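Local coordinates for EtuB protein (Clostridium kluyveri DSM 555, PDB 3IO0), which probably serves as a trimeric shell protein of a bacterial microcompartment associated with ethanol utilisation, each chain carrying two BMC domains in tandem, at residues 19-23 with 37-41; 65-71 with 84-90. All blocks are in the same frame, centred on the assembly; numbering follows the deposited sequence.

Contact 1: residues 19-23 with 37-41; sequences VIANV and CRSIG
Ile40 and Val23 meet on the same side of an antiparallel strand pair, 15-20 with 39-45, in the first of the two circularly permuted BMC domains. Branched side chains suit such strands, since their bulk close to the backbone covers the sheet beside it. Val23 comes in from the turn after its strand: with CG1 anti to the backbone N (chi1 180°), CG2 is the branch left to lie across Ile40, 3.5 Å from its CG1. Beyond CG1, Ile40 leads away from this neighbour toward Val87 and Lys89 on the next strand. Ile20, paired with Ile40 by reciprocal backbone bonds of 2.9 Å between Ile20 N and Ile40 O and between Ile40 N and Ile20 O, shares this face and packs on Ile159 of the second subunit. On the opposite face Val19 rests against helix 93-111. Arg38 stands where the pair frays into loops, its long chain bent. The Asn22 amide stands nearly on edge to one guanidinium face (planes 83° apart), ND2 directed at it; these N-H groups cannot pair with one another, and their fine placement is doubtful. The arginine's backbone does the binding: Val23 N gives a nearly straight bond of 2.8 Å to Arg38 O.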
loop_
_atom_site.group_PDB
_atom_site.type_symbol
_atom_site.label_atom_id
_atom_site.label_comp_id
_atom_site.label_asym_id
_atom_site.label_seq_id
_atom_site.Cartn_x
_atom_site.Cartn_y
_atom_site.Cartn_z
ATOM N N VAL A 19 -25.267 1.766 7.950
ATOM C CA VAL A 19 -25.738 1.331 9.250
ATOM C C VAL A 19 -26.117 -0.136 9.148
ATOM O O VAL A 19 -26.766 -0.520 8.187
ATOM C CB VAL A 19 -26.944 2.176 9.678
ATOM C CG1 VAL A 19 -27.754 1.463 10.700
ATOM C CG2 VAL A 19 -26.471 3.496 10.239
ATOM N N ILE A 20 -25.690 -0.964 10.096
ATOM C CA ILE A 20 -26.217 -2.324 10.169
ATOM C C ILE A 20 -26.950 -2.509 11.487
ATOM O O ILE A 20 -26.400 -2.260 12.556
ATOM C CB ILE A 20 -25.145 -3.417 9.959
ATOM C CG1 ILE A 20 -24.618 -3.367 8.522
ATOM C CG2 ILE A 20 -25.714 -4.818 10.293
ATOM C CD1 ILE A 20 -23.510 -4.370 8.203
ATOM N N ALA A 21 -28.202 -2.945 11.383
ATOM C CA ALA A 21 -29.110 -3.025 12.526
ATOM C C ALA A 21 -28.710 -4.086 13.545
ATOM O O ALA A 21 -28.627 -3.808 14.748
ATOM C CB ALA A 21 -30.526 -3.262 12.041
ATOM N N ASN A 22 -28.455 -5.295 13.060
ATOM C CA ASN A 22 -28.165 -6.404 13.944
ATOM C C ASN A 22 -27.070 -7.297 13.412
ATOM O O ASN A 22 -27.353 -8.325 12.802
ATOM C CB ASN A 22 -29.434 -7.214 14.170
ATOM C CG ASN A 22 -30.001 -7.022 15.554
ATOM O OD1 ASN A 22 -31.028 -6.364 15.739
ATOM N ND2 ASN A 22 -29.328 -7.596 16.542
ATOM N N VAL A 23 -25.820 -6.917 13.653
ATOM C CA VAL A 23 -24.681 -7.574 13.010
ATOM C C VAL A 23 -24.669 -9.056 13.335
ATOM O O VAL A 23 -24.854 -9.439 14.486
ATOM C CB VAL A 23 -23.341 -6.913 13.410
ATOM C CG1 VAL A 23 -22.153 -7.611 12.740
ATOM C CG2 VAL A 23 -23.356 -5.439 13.058
ATOM N N CYS A 37 -25.162 -5.248 22.359
ATOM C CA CYS A 37 -24.653 -4.144 21.545
ATOM C C CYS A 37 -24.191 -4.631 20.163
ATOM O O CYS A 37 -23.011 -4.945 19.967
ATOM C CB CYS A 37 -23.502 -3.454 22.284
ATOM S SG CYS A 37 -22.767 -2.098 21.369
ATOM N N ARG A 38 -25.118 -4.708 19.211
ATOM C CA ARG A 38 -24.792 -5.279 17.912
ATOM C C ARG A 38 -25.262 -4.450 16.747
ATOM O O ARG A 38 -25.519 -4.993 15.674
ATOM C CB ARG A 38 -25.356 -6.695 17.742
ATOM C CG ARG A 38 -25.951 -7.302 18.973
ATOM C CD ARG A 38 -27.458 -7.368 18.876
ATOM N NE ARG A 38 -27.929 -8.754 18.774
ATOM C CZ ARG A 38 -29.167 -9.154 19.078
ATOM N NH1 ARG A 38 -30.080 -8.278 19.502
ATOM N NH2 ARG A 38 -29.494 -10.431 18.958
ATOM N N SER A 39 -25.389 -3.146 16.927
ATOM C CA SER A 39 -25.691 -2.322 15.781
ATOM C C SER A 39 -24.532 -1.389 15.477
ATOM O O SER A 39 -23.842 -0.914 16.372
ATOM C CB SER A 39 -27.024 -1.597 15.928
ATOM O OG SER A 39 -27.015 -0.770 17.064
ATOM N N ILE A 40 -24.344 -1.135 14.192
ATOM C CA ILE A 40 -23.099 -0.638 13.654
ATOM C C ILE A 40 -23.350 0.604 12.810
ATOM O O ILE A 40 -24.353 0.700 12.092
ATOM C CB ILE A 40 -22.370 -1.815 12.881
ATOM C CG1 ILE A 40 -21.470 -2.586 13.833
ATOM C CG2 ILE A 40 -21.542 -1.390 11.692
ATOM C CD1 ILE A 40 -21.002 -1.772 15.015
ATOM N N GLY A 41 -22.453 1.571 12.938
ATOM C CA GLY A 41 -22.440 2.728 12.059
ATOM C C GLY A 41 -21.089 2.789 11.373
ATOM O O GLY A 41 -20.050 2.648 12.025
#

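Contact 2: residues 65-71 with 84-90; sequences TEVATIE and IFIVLKA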
loop_
_atom_site.group_PDB
_atom_site.type_symbol
_atom_site.label_atom_id
_atom_site.label_comp_id
_atom_site.label_asym_id
_atom_site.label_seq_id
_atom_site.Cartn_x
_atom_site.Cartn_y
_atom_site.Cartn_z
ATOM N N THR A 65 -22.889 6.687 21.177
ATOM C CA THR A 65 -22.123 5.689 20.434
ATOM C C THR A 65 -20.712 5.438 20.994
ATOM O O THR A 65 -20.198 6.195 21.824
ATOM C CB THR A 65 -22.049 6.060 18.958
ATOM O OG1 THR A 65 -21.703 7.442 18.848
ATOM C CG2 THR A 65 -23.397 5.837 18.292
ATOM N N GLU A 66 -20.099 4.346 20.555
ATOM C CA GLU A 66 -18.727 4.038 20.938
ATOM C C GLU A 66 -17.955 3.605 19.696
ATOM O O GLU A 66 -18.547 3.384 18.635
ATOM C CB GLU A 66 -18.694 2.955 22.005
ATOM C CG GLU A 66 -19.234 3.382 23.350
ATOM C CD GLU A 66 -18.964 2.341 24.431
ATOM O OE1 GLU A 66 -19.121 1.127 24.150
ATOM O OE2 GLU A 66 -18.591 2.735 25.561
ATOM N N VAL A 67 -16.636 3.501 19.822
ATOM C CA VAL A 67 -15.796 3.229 18.672
ATOM C C VAL A 67 -15.430 1.752 18.634
ATOM O O VAL A 67 -14.763 1.241 19.534
ATOM C CB VAL A 67 -14.544 4.122 18.689
ATOM C CG1 VAL A 67 -13.534 3.665 17.650
ATOM C CG2 VAL A 67 -14.931 5.589 18.473
ATOM N N ALA A 68 -15.888 1.063 17.598
ATOM C CA ALA A 68 -15.578 -0.347 17.423
ATOM C C ALA A 68 -14.208 -0.496 16.774
ATOM O O ALA A 68 -13.354 -1.219 17.273
ATOM C CB ALA A 68 -16.647 -1.028 16.596
ATOM N N THR A 69 -13.982 0.200 15.668
ATOM C CA THR A 69 -12.700 0.088 14.997
ATOM C C THR A 69 -12.393 1.298 14.125
ATOM O O THR A 69 -13.287 1.849 13.488
ATOM C CB THR A 69 -12.601 -1.241 14.186
ATOM O OG1 THR A 69 -11.268 -1.413 13.708
ATOM C CG2 THR A 69 -13.529 -1.239 13.006
ATOM N N ILE A 70 -11.131 1.727 14.127
ATOM C CA ILE A 70 -10.659 2.748 13.192
ATOM C C ILE A 70 -9.448 2.195 12.452
ATOM O O ILE A 70 -8.409 1.985 13.060
ATOM C CB ILE A 70 -10.236 4.035 13.917
ATOM C CG1 ILE A 70 -11.348 4.534 14.836
ATOM C CG2 ILE A 70 -9.803 5.104 12.911
ATOM C CD1 ILE A 70 -10.851 5.437 15.942
ATOM N N GLU A 71 -9.581 1.964 11.148
ATOM C CA GLU A 71 -8.489 1.426 10.332
ATOM C C GLU A 71 -8.190 2.291 9.107
ATOM O O GLU A 71 -9.087 2.944 8.557
ATOM C CB GLU A 71 -8.801 0.001 9.904
ATOM C CG GLU A 71 -9.310 -0.867 11.040
ATOM C CD GLU A 71 -9.513 -2.321 10.655
ATOM O OE1 GLU A 71 -8.777 -2.829 9.780
ATOM O OE2 GLU A 71 -10.411 -2.962 11.239
ATOM N N ILE A 84 -9.888 5.527 4.734
ATOM C CA ILE A 84 -10.528 5.556 6.067
ATOM C C ILE A 84 -11.683 4.572 6.304
ATOM O O ILE A 84 -12.579 4.440 5.468
ATOM C CB ILE A 84 -10.856 6.993 6.556
ATOM C CG1 ILE A 84 -11.361 6.983 7.997
ATOM C CG2 ILE A 84 -11.852 7.655 5.677
ATOM C CD1 ILE A 84 -10.301 6.703 9.042
ATOM N N PHE A 85 -11.643 3.883 7.444
ATOM C CA PHE A 85 -12.684 2.924 7.808
ATOM C C PHE A 85 -12.999 2.992 9.297
ATOM O O PHE A 85 -12.232 2.511 10.137
ATOM C CB PHE A 85 -12.280 1.513 7.401
ATOM C CG PHE A 85 -13.282 0.450 7.770
ATOM C CD1 PHE A 85 -14.532 0.403 7.156
ATOM C CD2 PHE A 85 -12.960 -0.532 8.704
ATOM C CE1 PHE A 85 -15.461 -0.598 7.485
ATOM C CE2 PHE A 85 -13.873 -1.523 9.041
ATOM C CZ PHE A 85 -15.131 -1.559 8.423
ATOM N N ILE A 86 -14.140 3.607 9.606
ATOM C CA ILE A 86 -14.556 3.866 10.977
ATOM C C ILE A 86 -15.845 3.119 11.252
ATOM O O ILE A 86 -16.811 3.240 10.490
ATOM C CB ILE A 86 -14.771 5.368 11.211
ATOM C CG1 ILE A 86 -13.446 6.113 11.068
ATOM C CG2 ILE A 86 -15.363 5.619 12.579
ATOM C CD1 ILE A 86 -13.592 7.607 10.881
ATOM N N VAL A 87 -15.846 2.329 12.325
ATOM C CA VAL A 87 -17.045 1.625 12.762
ATOM C C VAL A 87 -17.393 2.049 14.177
ATOM O O VAL A 87 -16.582 1.917 15.091
ATOM C CB VAL A 87 -16.911 0.079 12.658
ATOM C CG1 VAL A 87 -18.149 -0.610 13.176
ATOM C CG2 VAL A 87 -16.693 -0.334 11.222
ATOM N N LEU A 88 -18.605 2.577 14.330
ATOM C CA LEU A 88 -19.156 2.957 15.617
ATOM C C LEU A 88 -20.174 1.913 16.051
ATOM O O LEU A 88 -20.925 1.402 15.215
ATOM C CB LEU A 88 -19.848 4.311 15.504
ATOM C CG LEU A 88 -19.053 5.488 14.952
ATOM C CD1 LEU A 88 -19.929 6.727 14.858
ATOM C CD2 LEU A 88 -17.842 5.742 15.829
ATOM N N LYS A 89 -20.199 1.597 17.346
ATOM C CA LYS A 89 -21.154 0.633 17.892
ATOM C C LYS A 89 -22.161 1.267 18.850
ATOM O O LYS A 89 -21.852 2.235 19.558
ATOM C CB LYS A 89 -20.432 -0.531 18.567
ATOM C CG LYS A 89 -19.544 -0.158 19.742
ATOM C CD LYS A 89 -18.953 -1.410 20.386
ATOM C CE LYS A 89 -18.050 -1.076 21.559
ATOM N NZ LYS A 89 -17.157 -2.220 21.847
ATOM N N ALA A 90 -23.370 0.709 18.861
ATOM C CA ALA A 90 -24.479 1.222 19.669
ATOM C C ALA A 90 -25.431 0.095 19.996
ATOM O O ALA A 90 -25.540 -0.865 19.237
ATOM C CB ALA A 90 -25.225 2.323 18.921
#
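Backbone hydrogen bonds join segments 65-71 and 84-90, which run antiparallel, in reciprocal pairs at Glu66 with Lys89 and Glu71 with Phe85. Between them the ladder slips by one residue: Val87 O accepts from both Ala68 N (2.7 Å) and Thr69 N (3.2 Å), while Val87 N returns a bond to Thr69 O. This is a classic beta bulge, in the outermost strand, within this chain, of the antiparallel BMC sheet. The small Ala68 fits the bulge, its CB 3.8 Å from Val87 CG1. Other apolar contacts lie on both faces. Thr69 lays its methyl CG2 against Val87 CB at 3.6 Å; on the other face, with Val67 and Ile70, Val67 CG2 meets Leu88 CD2 at 3.9 Å, and Ile70 CG2 lies 4.2 Å from Ile84 CD1 and from Ile86 CG1. Polar side chains gather on the Thr69 face. Thr69 OG1, pointing away from the backbone N (chi1 -171°), donates to the anti lone pair of Glu71 OE2, which also sits at the edge of the Phe85 ring; Glu71 OE1 bonds Ser177 of the second subunit. Lys89 crosses Glu66 with its extended chain, but NZ, weakly hydrogen-bonded to Gly32 O, remains 4.5 Å from Glu66 OE1, beyond a salt bridge.

In the fold
Contacts 1 and 2 belong to one antiparallel sheet, and follow each other along the chain, with centres about 11 Å apart. Strand 39-45 of contact 1 is the middle strand, and 84-90 of contact 2 lies between it and 66-71. Gly41 O probably accepts a hydrogen bond from Leu88 N (2.7 Å), and Ser39 OG, a small side chain able to reach a neighbouring backbone, probably bonds Ala90 O at 2.6 Å. Between them Ile40 CD1 packs 3.6 Å from Val87 CG1, linking the side chains of the two contacts on that face. Both contacts also meet the second subunit, which is consistent with a part in the trimer interface.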